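Local coordinates for odorant binding protein OBP69a (PDB 6HHE) that probably binds odorants as a secreted protein of the insect PBP/GOBP family, perhaps including those exchanged between the sexes, at residues A[13-18]-A[45-50]; A[36-41]-A[102-107]; A[55-60]-A[64-69]; A[86-91]-A[108-113]. All coordinates share one frame; numbering follows the deposited sequence.

Contact 1 of 4, residues A[13-18]-A[45-50]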
loop_
_atom_site.group_PDB
_atom_site.type_symbol
_atom_site.label_atom_id
_atom_site.label_comp_id
_atom_site.label_asym_id
_atom_site.label_seq_id
_atom_site.Cartn_x
_atom_site.Cartn_y
_atom_site.Cartn_z
ATOM N N LYS A 13 -2.786 -15.016 0.936
ATOM C CA LYS A 13 -1.470 -15.572 1.242
ATOM C C LYS A 13 -0.472 -14.460 1.512
ATOM O O LYS A 13 0.290 -14.511 2.485
ATOM C CB LYS A 13 -0.978 -16.448 0.090
ATOM C CG LYS A 13 -1.749 -17.746 -0.067
ATOM C CD LYS A 13 -1.127 -18.670 -1.104
ATOM C CE LYS A 13 -1.138 -18.060 -2.499
ATOM N NZ LYS A 13 -0.846 -19.076 -3.558
ATOM N N LEU A 14 -0.457 -13.453 0.642
ATOM C CA LEU A 14 0.451 -12.323 0.797
ATOM C C LEU A 14 0.197 -11.591 2.118
ATOM O O LEU A 14 1.138 -11.267 2.867
ATOM C CB LEU A 14 0.279 -11.399 -0.411
ATOM C CG LEU A 14 1.344 -10.366 -0.761
ATOM C CD1 LEU A 14 1.239 -10.016 -2.232
ATOM C CD2 LEU A 14 1.118 -9.153 0.042
ATOM N N THR A 15 -1.079 -11.301 2.410
ATOM C CA THR A 15 -1.439 -10.589 3.636
ATOM C C THR A 15 -0.971 -11.350 4.861
ATOM O O THR A 15 -0.430 -10.747 5.798
ATOM C CB THR A 15 -2.956 -10.376 3.697
ATOM O OG1 THR A 15 -3.324 -9.541 2.614
ATOM C CG2 THR A 15 -3.396 -9.687 5.016
ATOM N N ASN A 16 -1.190 -12.663 4.879
ATOM C CA ASN A 16 -0.748 -13.499 5.993
ATOM C C ASN A 16 0.728 -13.336 6.250
ATOM O O ASN A 16 1.142 -13.139 7.398
ATOM C CB ASN A 16 -1.024 -14.982 5.725
ATOM C CG ASN A 16 -0.251 -15.915 6.707
ATOM O OD1 ASN A 16 -0.555 -15.936 7.903
ATOM N ND2 ASN A 16 0.741 -16.690 6.194
ATOM N N LEU A 17 1.552 -13.556 5.213
ATOM C CA LEU A 17 2.999 -13.445 5.355
ATOM C C LEU A 17 3.388 -12.102 5.942
ATOM O O LEU A 17 4.187 -12.014 6.888
ATOM C CB LEU A 17 3.696 -13.616 4.001
ATOM C CG LEU A 17 3.824 -14.991 3.365
ATOM C CD1 LEU A 17 4.594 -14.822 2.067
ATOM C CD2 LEU A 17 4.518 -15.917 4.296
ATOM N N CYS A 18 2.798 -11.038 5.403
ATOM C CA CYS A 18 3.217 -9.712 5.836
ATOM C C CYS A 18 2.733 -9.400 7.248
ATOM O O CYS A 18 3.451 -8.742 8.007
ATOM C CB CYS A 18 2.734 -8.657 4.849
ATOM S SG CYS A 18 3.673 -8.620 3.276
ATOM N N LYS A 45 3.024 0.843 9.033
ATOM C CA LYS A 45 3.877 1.348 7.963
ATOM C C LYS A 45 4.661 0.201 7.345
ATOM O O LYS A 45 4.784 0.101 6.114
ATOM C CB LYS A 45 4.852 2.409 8.518
ATOM C CG LYS A 45 4.177 3.577 9.217
ATOM C CD LYS A 45 5.218 4.664 9.520
ATOM C CE LYS A 45 4.504 5.722 10.258
ATOM N NZ LYS A 45 5.576 6.644 10.804
ATOM N N CYS A 46 5.193 -0.673 8.180
ATOM C CA CYS A 46 6.011 -1.754 7.652
ATOM C C CYS A 46 5.180 -2.827 6.977
ATOM O O CYS A 46 5.675 -3.431 6.022
ATOM C CB CYS A 46 6.859 -2.354 8.737
ATOM S SG CYS A 46 8.181 -1.236 9.279
ATOM N N PHE A 47 3.958 -3.079 7.440
ATOM C CA PHE A 47 3.052 -3.946 6.683
ATOM C C PHE A 47 2.848 -3.414 5.280
ATOM O O PHE A 47 2.857 -4.175 4.311
ATOM C CB PHE A 47 1.716 -4.065 7.415
ATOM C CG PHE A 47 0.681 -4.791 6.635
ATOM C CD1 PHE A 47 0.672 -6.178 6.631
ATOM C CD2 PHE A 47 -0.274 -4.094 5.911
ATOM C CE1 PHE A 47 -0.289 -6.847 5.851
ATOM C CE2 PHE A 47 -1.234 -4.752 5.112
ATOM C CZ PHE A 47 -1.231 -6.145 5.113
ATOM N N ILE A 48 2.558 -2.113 5.153
ATOM C CA ILE A 48 2.322 -1.533 3.836
ATOM C C ILE A 48 3.570 -1.669 2.977
ATOM O O ILE A 48 3.488 -2.102 1.818
ATOM C CB ILE A 48 1.879 -0.060 3.981
ATOM C CG1 ILE A 48 0.576 0.001 4.753
ATOM C CG2 ILE A 48 1.722 0.548 2.601
ATOM C CD1 ILE A 48 0.123 1.387 5.057
ATOM N N HIS A 49 4.752 -1.414 3.553
ATOM C CA HIS A 49 5.976 -1.642 2.797
ATOM C C HIS A 49 6.104 -3.096 2.358
ATOM O O HIS A 49 6.477 -3.364 1.214
ATOM C CB HIS A 49 7.191 -1.235 3.623
ATOM C CG HIS A 49 8.477 -1.511 2.938
ATOM N ND1 HIS A 49 9.147 -2.708 3.082
ATOM C CD2 HIS A 49 9.183 -0.779 2.048
ATOM C CE1 HIS A 49 10.224 -2.693 2.314
ATOM N NE2 HIS A 49 10.283 -1.527 1.696
ATOM N N CYS A 50 5.773 -4.029 3.249
ATOM C CA CYS A 50 5.869 -5.470 2.970
ATOM C C CYS A 50 5.018 -5.834 1.771
ATOM O O CYS A 50 5.471 -6.583 0.887
ATOM C CB CYS A 50 5.421 -6.220 4.230
ATOM S SG CYS A 50 5.593 -8.088 4.079
#

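Contact 2 of 4, residues A[36-41]-A[102-107]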
loop_
_atom_site.group_PDB
_atom_site.type_symbol
_atom_site.label_atom_id
_atom_site.label_comp_id
_atom_site.label_asym_id
_atom_site.label_seq_id
_atom_site.Cartn_x
_atom_site.Cartn_y
_atom_site.Cartn_z
ATOM N N GLY A 36 -10.966 6.461 9.033
ATOM C CA GLY A 36 -10.551 7.072 7.792
ATOM C C GLY A 36 -9.167 7.668 7.797
ATOM O O GLY A 36 -8.780 8.319 6.813
ATOM N N LYS A 37 -8.394 7.446 8.869
ATOM C CA LYS A 37 -7.061 8.022 9.044
ATOM C C LYS A 37 -6.168 6.848 9.422
ATOM O O LYS A 37 -6.387 6.220 10.459
ATOM C CB LYS A 37 -7.050 9.108 10.112
ATOM C CG LYS A 37 -5.694 9.719 10.401
ATOM C CD LYS A 37 -5.884 10.853 11.410
ATOM C CE LYS A 37 -4.668 11.727 11.552
ATOM N NZ LYS A 37 -3.537 10.958 11.984
ATOM N N MET A 38 -5.209 6.507 8.567
ATOM C CA MET A 38 -4.264 5.431 8.979
ATOM C C MET A 38 -3.486 5.853 10.217
ATOM O O MET A 38 -2.878 6.942 10.231
ATOM C CB MET A 38 -3.212 5.079 7.940
ATOM C CG MET A 38 -3.769 4.631 6.618
ATOM S SD MET A 38 -2.463 3.876 5.645
ATOM C CE MET A 38 -1.458 5.252 5.246
ATOM N N PRO A 39 -3.466 5.045 11.260
ATOM C CA PRO A 39 -2.698 5.431 12.442
ATOM C C PRO A 39 -1.202 5.356 12.159
ATOM O O PRO A 39 -0.705 4.482 11.413
ATOM C CB PRO A 39 -3.163 4.426 13.500
ATOM C CG PRO A 39 -3.540 3.200 12.701
ATOM C CD PRO A 39 -4.209 3.790 11.467
ATOM N N ASN A 40 -0.457 6.291 12.762
ATOM C CA ASN A 40 0.989 6.391 12.557
ATOM C C ASN A 40 1.741 5.394 13.429
ATOM O O ASN A 40 2.472 5.754 14.349
ATOM C CB ASN A 40 1.452 7.807 12.871
ATOM C CG ASN A 40 1.353 8.704 11.673
ATOM O OD1 ASN A 40 0.289 9.219 11.372
ATOM N ND2 ASN A 40 2.465 8.879 10.969
ATOM N N ASN A 41 1.469 4.119 13.212
ATOM C CA ASN A 41 2.109 3.067 13.980
ATOM C C ASN A 41 3.096 2.395 13.053
ATOM O O ASN A 41 2.769 2.064 11.873
ATOM C CB ASN A 41 1.081 2.070 14.524
ATOM C CG ASN A 41 0.192 2.666 15.616
ATOM O OD1 ASN A 41 -0.898 3.202 15.359
ATOM N ND2 ASN A 41 0.651 2.542 16.852
ATOM N N LEU A 102 3.875 7.210 3.569
ATOM C CA LEU A 102 3.607 8.529 2.978
ATOM C C LEU A 102 3.041 8.398 1.568
ATOM O O LEU A 102 2.132 9.156 1.187
ATOM C CB LEU A 102 4.895 9.348 2.962
ATOM C CG LEU A 102 5.422 9.720 4.344
ATOM C CD1 LEU A 102 6.834 10.264 4.153
ATOM C CD2 LEU A 102 4.501 10.717 5.017
ATOM N N THR A 103 3.582 7.458 0.772
ATOM C CA THR A 103 3.077 7.278 -0.581
ATOM C C THR A 103 1.644 6.782 -0.533
ATOM O O THR A 103 0.789 7.267 -1.289
ATOM C CB THR A 103 3.986 6.327 -1.366
ATOM O OG1 THR A 103 5.323 6.882 -1.360
ATOM C CG2 THR A 103 3.530 6.194 -2.811
ATOM N N THR A 104 1.329 5.880 0.413
ATOM C CA THR A 104 -0.032 5.354 0.502
ATOM C C THR A 104 -1.002 6.415 1.018
ATOM O O THR A 104 -2.163 6.433 0.569
ATOM C CB THR A 104 -0.052 4.098 1.377
ATOM O OG1 THR A 104 0.721 3.088 0.734
ATOM C CG2 THR A 104 -1.467 3.588 1.545
ATOM N N GLU A 105 -0.522 7.317 1.883
ATOM C CA GLU A 105 -1.358 8.446 2.282
ATOM C C GLU A 105 -1.743 9.258 1.066
ATOM O O GLU A 105 -2.908 9.698 0.940
ATOM C CB GLU A 105 -0.638 9.332 3.294
ATOM C CG GLU A 105 -0.676 8.753 4.672
ATOM C CD GLU A 105 -0.078 9.680 5.695
ATOM O OE1 GLU A 105 1.045 10.181 5.462
ATOM O OE2 GLU A 105 -0.748 9.921 6.718
ATOM N N CYS A 106 -0.792 9.471 0.145
ATOM C CA CYS A 106 -1.099 10.183 -1.092
ATOM C C CYS A 106 -2.106 9.391 -1.941
ATOM O O CYS A 106 -3.072 9.962 -2.480
ATOM C CB CYS A 106 0.193 10.462 -1.828
ATOM S SG CYS A 106 -0.105 11.353 -3.396
ATOM N N TYR A 107 -1.921 8.074 -2.060
ATOM C CA TYR A 107 -2.891 7.257 -2.810
ATOM C C TYR A 107 -4.294 7.382 -2.252
ATOM O O TYR A 107 -5.260 7.454 -3.023
ATOM C CB TYR A 107 -2.489 5.787 -2.777
ATOM C CG TYR A 107 -1.226 5.400 -3.482
ATOM C CD1 TYR A 107 -0.634 6.181 -4.495
ATOM C CD2 TYR A 107 -0.649 4.184 -3.161
ATOM C CE1 TYR A 107 0.511 5.723 -5.145
ATOM C CE2 TYR A 107 0.539 3.737 -3.786
ATOM C CZ TYR A 107 1.077 4.505 -4.784
ATOM O OH TYR A 107 2.231 3.997 -5.352
#

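Contact 3 of 4, residues A[55-60]-A[64-69]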
loop_
_atom_site.group_PDB
_atom_site.type_symbol
_atom_site.label_atom_id
_atom_site.label_comp_id
_atom_site.label_asym_id
_atom_site.label_seq_id
_atom_site.Cartn_x
_atom_site.Cartn_y
_atom_site.Cartn_z
ATOM N N ILE A 55 4.740 -7.414 -4.035
ATOM C CA ILE A 55 4.200 -7.237 -5.380
ATOM C C ILE A 55 5.242 -6.702 -6.345
ATOM O O ILE A 55 5.023 -6.719 -7.562
ATOM C CB ILE A 55 2.969 -6.323 -5.320
ATOM C CG1 ILE A 55 1.932 -6.909 -4.375
ATOM C CG2 ILE A 55 2.314 -6.163 -6.713
ATOM C CD1 ILE A 55 0.802 -6.035 -4.128
ATOM N N GLY A 56 6.384 -6.273 -5.858
ATOM C CA GLY A 56 7.401 -5.705 -6.707
ATOM C C GLY A 56 7.300 -4.227 -6.993
ATOM O O GLY A 56 7.905 -3.768 -7.966
ATOM N N LEU A 57 6.584 -3.458 -6.169
ATOM C CA LEU A 57 6.297 -2.052 -6.461
ATOM C C LEU A 57 7.227 -1.054 -5.778
ATOM O O LEU A 57 7.068 0.159 -5.994
ATOM C CB LEU A 57 4.849 -1.730 -6.090
ATOM C CG LEU A 57 3.897 -2.686 -6.788
ATOM C CD1 LEU A 57 2.523 -2.415 -6.339
ATOM C CD2 LEU A 57 3.986 -2.501 -8.314
ATOM N N ILE A 58 8.162 -1.511 -4.950
ATOM C CA ILE A 58 9.117 -0.598 -4.346
ATOM C C ILE A 58 10.466 -1.301 -4.321
ATOM O O ILE A 58 10.559 -2.491 -3.995
ATOM C CB ILE A 58 8.636 -0.146 -2.948
ATOM C CG1 ILE A 58 9.476 1.033 -2.438
ATOM C CG2 ILE A 58 8.638 -1.318 -1.985
ATOM C CD1 ILE A 58 8.973 1.685 -1.135
ATOM N N ASP A 59 11.509 -0.576 -4.697
ATOM C CA ASP A 59 12.807 -1.199 -4.924
ATOM C C ASP A 59 13.710 -1.009 -3.711
ATOM O O ASP A 59 13.332 -0.399 -2.711
ATOM C CB ASP A 59 13.450 -0.654 -6.203
ATOM C CG ASP A 59 13.820 0.819 -6.120
ATOM O OD1 ASP A 59 13.992 1.369 -5.019
ATOM O OD2 ASP A 59 13.962 1.441 -7.193
ATOM N N ALA A 60 14.939 -1.526 -3.813
ATOM C CA ALA A 60 15.862 -1.455 -2.685
ATOM C C ALA A 60 16.270 -0.030 -2.347
ATOM O O ALA A 60 16.759 0.214 -1.243
ATOM C CB ALA A 60 17.112 -2.291 -2.966
ATOM N N VAL A 64 9.275 3.984 -5.551
ATOM C CA VAL A 64 8.054 3.270 -5.898
ATOM C C VAL A 64 7.887 3.227 -7.408
ATOM O O VAL A 64 8.063 4.241 -8.085
ATOM C CB VAL A 64 6.867 3.955 -5.221
ATOM C CG1 VAL A 64 5.557 3.280 -5.598
ATOM C CG2 VAL A 64 7.106 3.979 -3.698
ATOM N N HIS A 65 7.475 2.074 -7.921
ATOM C CA HIS A 65 7.268 1.876 -9.363
ATOM C C HIS A 65 5.886 1.314 -9.605
ATOM O O HIS A 65 5.717 0.206 -10.095
ATOM C CB HIS A 65 8.331 0.950 -9.933
ATOM C CG HIS A 65 9.725 1.374 -9.613
ATOM N ND1 HIS A 65 10.318 2.473 -10.199
ATOM C CD2 HIS A 65 10.639 0.863 -8.758
ATOM C CE1 HIS A 65 11.544 2.613 -9.727
ATOM N NE2 HIS A 65 11.763 1.651 -8.848
ATOM N N LEU A 66 4.866 2.088 -9.241
ATOM C CA LEU A 66 3.502 1.635 -9.454
ATOM C C LEU A 66 3.211 1.452 -10.939
ATOM O O LEU A 66 2.344 0.651 -11.314
ATOM C CB LEU A 66 2.562 2.655 -8.816
ATOM C CG LEU A 66 1.140 2.167 -8.626
ATOM C CD1 LEU A 66 1.093 1.206 -7.457
ATOM C CD2 LEU A 66 0.238 3.318 -8.325
ATOM N N ASP A 67 3.915 2.190 -11.801
ATOM C CA ASP A 67 3.678 2.050 -13.224
ATOM C C ASP A 67 3.970 0.643 -13.732
ATOM O O ASP A 67 3.521 0.304 -14.827
ATOM C CB ASP A 67 4.470 3.118 -13.959
ATOM C CG ASP A 67 5.956 3.108 -13.645
ATOM O OD1 ASP A 67 6.402 2.835 -12.510
ATOM O OD2 ASP A 67 6.724 3.441 -14.566
ATOM N N ASN A 68 4.640 -0.192 -12.935
ATOM C CA ASN A 68 4.867 -1.587 -13.318
ATOM C C ASN A 68 3.551 -2.311 -13.538
ATOM O O ASN A 68 3.440 -3.162 -14.429
ATOM C CB ASN A 68 5.678 -2.295 -12.240
ATOM C CG ASN A 68 7.136 -1.941 -12.303
ATOM O OD1 ASN A 68 7.556 -1.187 -13.179
ATOM N ND2 ASN A 68 7.918 -2.466 -11.365
ATOM N N LEU A 69 2.534 -1.961 -12.756
ATOM C CA LEU A 69 1.225 -2.590 -12.904
ATOM C C LEU A 69 0.631 -2.390 -14.291
ATOM O O LEU A 69 -0.298 -3.121 -14.660
ATOM C CB LEU A 69 0.268 -2.025 -11.858
ATOM C CG LEU A 69 0.656 -2.375 -10.409
ATOM C CD1 LEU A 69 -0.289 -1.833 -9.409
ATOM C CD2 LEU A 69 0.725 -3.895 -10.323
#

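Contact 4 of 4, residues A[86-91]-A[108-113]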
loop_
_atom_site.group_PDB
_atom_site.type_symbol
_atom_site.label_atom_id
_atom_site.label_comp_id
_atom_site.label_asym_id
_atom_site.label_seq_id
_atom_site.Cartn_x
_atom_site.Cartn_y
_atom_site.Cartn_z
ATOM N N THR A 86 1.204 9.097 -11.415
ATOM C CA THR A 86 1.626 10.454 -11.798
ATOM C C THR A 86 1.365 11.438 -10.671
ATOM O O THR A 86 2.165 12.372 -10.469
ATOM C CB THR A 86 0.918 10.891 -13.082
ATOM O OG1 THR A 86 -0.492 10.975 -12.879
ATOM C CG2 THR A 86 1.229 9.974 -14.225
ATOM N N THR A 87 0.275 11.244 -9.903
ATOM C CA THR A 87 -0.034 12.205 -8.841
ATOM C C THR A 87 0.902 12.037 -7.665
ATOM O O THR A 87 1.291 13.032 -7.033
ATOM C CB THR A 87 -1.478 12.037 -8.391
ATOM O OG1 THR A 87 -2.355 12.184 -9.524
ATOM C CG2 THR A 87 -1.831 13.055 -7.323
ATOM N N CYS A 88 1.235 10.798 -7.322
ATOM C CA CYS A 88 1.863 10.479 -6.054
ATOM C C CYS A 88 3.321 10.095 -6.192
ATOM O O CYS A 88 4.111 10.427 -5.302
ATOM C CB CYS A 88 1.108 9.347 -5.356
ATOM S SG CYS A 88 -0.543 9.890 -4.923
ATOM N N GLY A 89 3.686 9.408 -7.270
ATOM C CA GLY A 89 5.077 8.995 -7.442
ATOM C C GLY A 89 5.615 8.343 -6.188
ATOM O O GLY A 89 4.980 7.460 -5.601
ATOM N N THR A 90 6.824 8.727 -5.798
ATOM C CA THR A 90 7.413 8.299 -4.539
ATOM C C THR A 90 7.331 9.467 -3.564
ATOM O O THR A 90 7.825 10.565 -3.853
ATOM C CB THR A 90 8.867 7.856 -4.729
ATOM O OG1 THR A 90 8.934 6.823 -5.701
ATOM C CG2 THR A 90 9.414 7.340 -3.412
ATOM N N GLN A 91 6.660 9.260 -2.431
ATOM C CA GLN A 91 6.647 10.242 -1.358
ATOM C C GLN A 91 7.697 9.774 -0.358
ATOM O O GLN A 91 7.430 8.905 0.478
ATOM C CB GLN A 91 5.273 10.364 -0.706
ATOM C CG GLN A 91 4.158 10.875 -1.637
ATOM C CD GLN A 91 4.376 12.299 -2.051
ATOM O OE1 GLN A 91 4.576 13.167 -1.210
ATOM N NE2 GLN A 91 4.327 12.560 -3.357
ATOM N N ILE A 108 -4.431 7.411 -0.923
ATOM C CA ILE A 108 -5.747 7.455 -0.283
ATOM C C ILE A 108 -6.424 8.780 -0.583
ATOM O O ILE A 108 -7.646 8.824 -0.837
ATOM C CB ILE A 108 -5.546 7.236 1.213
ATOM C CG1 ILE A 108 -5.251 5.761 1.513
ATOM C CG2 ILE A 108 -6.802 7.722 2.006
ATOM C CD1 ILE A 108 -4.649 5.520 2.917
ATOM N N LYS A 109 -5.637 9.872 -0.595
ATOM C CA LYS A 109 -6.182 11.188 -0.956
ATOM C C LYS A 109 -6.585 11.240 -2.421
ATOM O O LYS A 109 -7.593 11.887 -2.772
ATOM C CB LYS A 109 -5.164 12.308 -0.686
ATOM C CG LYS A 109 -4.958 12.616 0.786
ATOM C CD LYS A 109 -4.002 13.786 0.976
ATOM C CE LYS A 109 -3.730 14.022 2.454
ATOM N NZ LYS A 109 -3.191 12.788 3.096
ATOM N N THR A 110 -5.856 10.521 -3.295
ATOM C CA THR A 110 -6.038 10.606 -4.745
ATOM C C THR A 110 -7.185 9.748 -5.236
ATOM O O THR A 110 -7.983 10.205 -6.066
ATOM C CB THR A 110 -4.733 10.216 -5.429
ATOM O OG1 THR A 110 -3.733 11.148 -4.970
ATOM C CG2 THR A 110 -4.839 10.266 -6.959
ATOM N N ASN A 111 -7.298 8.514 -4.746
ATOM C CA ASN A 111 -8.384 7.628 -5.140
ATOM C C ASN A 111 -8.916 6.887 -3.927
ATOM O O ASN A 111 -8.568 5.723 -3.681
ATOM C CB ASN A 111 -7.923 6.634 -6.215
ATOM C CG ASN A 111 -9.095 6.046 -6.945
ATOM O OD1 ASN A 111 -10.164 5.822 -6.356
ATOM N ND2 ASN A 111 -8.895 5.771 -8.238
ATOM N N PRO A 112 -9.758 7.527 -3.136
ATOM C CA PRO A 112 -10.254 6.876 -1.935
ATOM C C PRO A 112 -11.088 5.648 -2.187
ATOM O O PRO A 112 -11.094 4.744 -1.349
ATOM C CB PRO A 112 -11.071 7.984 -1.235
ATOM C CG PRO A 112 -11.306 8.998 -2.230
ATOM C CD PRO A 112 -10.150 8.933 -3.236
ATOM N N VAL A 113 -11.840 5.594 -3.290
ATOM C CA VAL A 113 -12.644 4.412 -3.562
ATOM C C VAL A 113 -11.747 3.208 -3.675
ATOM O O VAL A 113 -11.947 2.193 -3.008
ATOM C CB VAL A 113 -13.463 4.609 -4.842
ATOM C CG1 VAL A 113 -14.050 3.302 -5.323
ATOM C CG2 VAL A 113 -14.635 5.607 -4.503
#

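Contact 1 of 4, residues A[13-18]-A[45-50]
C18 and C50 are joined by a disulfide, SG to SG 2.1 Å, with a chi3 of -83° that gives the link the left-handed sense. The two cysteines reach it differently: in C50 the sulfur lies anti to the backbone N (chi1 -176°), whereas in C18 it sits beside the N and anti to the carbonyl carbon. Across the bond the CA atoms of C18 and C50 are 5.8 Å apart. Next to it the F47 ring leans out from helix 42-55, its CE1 lying 3.7 Å from C18 CB at a slant to the ring. The same F47 CE1 also meets the T15 carbonyl oxygen, 3.9 Å away at the ring edge and close to its plane. T15 CG2 comes within 4.2 Å of F47 CZ, an outlying methyl-to-rim touch. The polar end of T15 turns back on its own helix, where OG1 is hydrogen-bonded to A11 O. An edge-to-face pairing with F29 and contacts with I19, T22 and V24 surround F47. The short helix segments run at 137° to one another, their axes 9.8 Å apart at closest. Helix 10-22 is thus riveted to one flank of helix 42-55, while C46, bonded to C97, and I48, packed on A100 and T104, attach that helix to helix 96-110.

Contact 2 of 4, residues A[36-41]-A[102-107]
A single loop side chain, M38, makes this contact, led by its terminal methyl, which settles on the hydrocarbon part of a glutamate, E105. The setting is the all-helical insect odorant-binding fold, in which 36-41 is the loop between helix 26-35 and helix 42-55. M38 starts straight for the helix and then bends at its last torsion (chi3 -70°), which swings CE over the E105 stem at 3.6 Å from CG. The two side chains cross obliquely, and the carboxylate of E105 continues away from the methyl, its chain extended beyond CG. T104, the residue before E105, offers CG2 to the same methyl, 4.1 Å from M38 CE, while its OG1 is taken up by A100 O. I48 of helix 42-55 and F119 of helix 112-121 pack around M38 and T104, and M38 thus sits among helices 42-55, 96-110 and 112-121. A sulfate ion, probably from the crystallisation liquor, lies about 4 Å from the M38 side chain. Charge adds at most a distant attraction: K37 NZ stays 6.0 Å from E105 OE2, too far for a salt bridge.

Contact 3 of 4, residues A[55-60]-A[64-69]
The H65 imidazole meets the D59 carboxylate through its rim. NE2 donates to D59 OD2 at 2.8 Å, and the acceptor lies almost in the ring plane. The carboxylate is turned by 60° from that plane, and the N-H arrives from above the carboxylate, 51° out of its plane. D59 carries its CG between the backbone N and the carbonyl carbon (chi1 66°), which leaves OD2 for the histidine while OD1 takes the N-H of I63. H65 also anchors the backbone: its N donates to L57 O at 2.7 Å, nearly straight at the hydrogen but from above the carbonyl plane. V64 CA adds a CA-H...O contact to that oxygen, and a single beta bridge pairs I58 with V64. Beside the polar pair the leucines pack together: L57 CD2 lies 3.9 Å from L69 CG with the chains crossing at about a right angle, and L57 CD1 touches L66 CD1 more loosely. I58 CD1 packs against V64 CG2. A Schellman motif at G56, ending helix 42-55, turns the chain into the loop that the single bridge closes. A leucine in place of H65 would probably leave D59 OD2 without its donor and set the carboxylate freer to turn. With the carboxylate so near, the imidazole would be expected to favour its protonated form.

Contact 4 of 4, residues A[86-91]-A[108-113]
T110 overlaps T87 tip to tip, its OG1 3.6 Å from T87 CG2 and its own CG2 4.1 Å from T87 CB. The hydroxyls do not pair with each other: each turns back on its own helix, T110 OG1 to C106 O and T87 OG1 to E83 O. In T110 this follows from chi1 -60°, with OG1 beside the backbone N and CG2 thrown out anti to it, toward T87. The sulfur of C88 lies against the same hydroxyl, SG to T110 OG1 3.4 Å, in simple van der Waals contact. With T110 cut back to an alanine, T87 and C88 SG would probably face a gap and C106 O would lose its side-chain partner. Past the end of helix 78-88 the chain turns at G89, whose positive phi favours glycine. Q91 then folds back, and its NE2 donates to C88 O at 2.9 Å with an angle of 172° at the hydrogen, holding the turn shut. C88 is disulfide-bonded to C106; T110 lies one helical turn past C106 and T87 sits next to C88, so the pair packs beside the disulfide. N111 caps helix 112-121 through OD1 to I114 N and gives its ND2 to the bound 2-(2-methoxyethoxy)ethanol, probably from the crystallisation liquor. With I80, E83 and I114 it lines a pocket that may belong to the ligand-binding cavity of this disulfide-tied insect odorant-binding fold.

In the fold
From the N terminus, contact 1 closes the first loop, carrying the chain through helix 26-35 and back to helix 10-22. The first segment of contact 2 lies inside that loop and its second far beyond, so the two cross, and helix 42-55 joins them. Contact 3, a short loop of its own, is nested within contact 2 and reaches it through Y107. Contact 4 opens inside the loop of contact 2 and closes after it, crossing it, with the C88-C106 disulfide joining both. T90 ties contact 4 to V64 of contact 3. Together with C18-C50 and C46-C97, this makes the three interlocked disulfides of the classic insect odorant-binding protein.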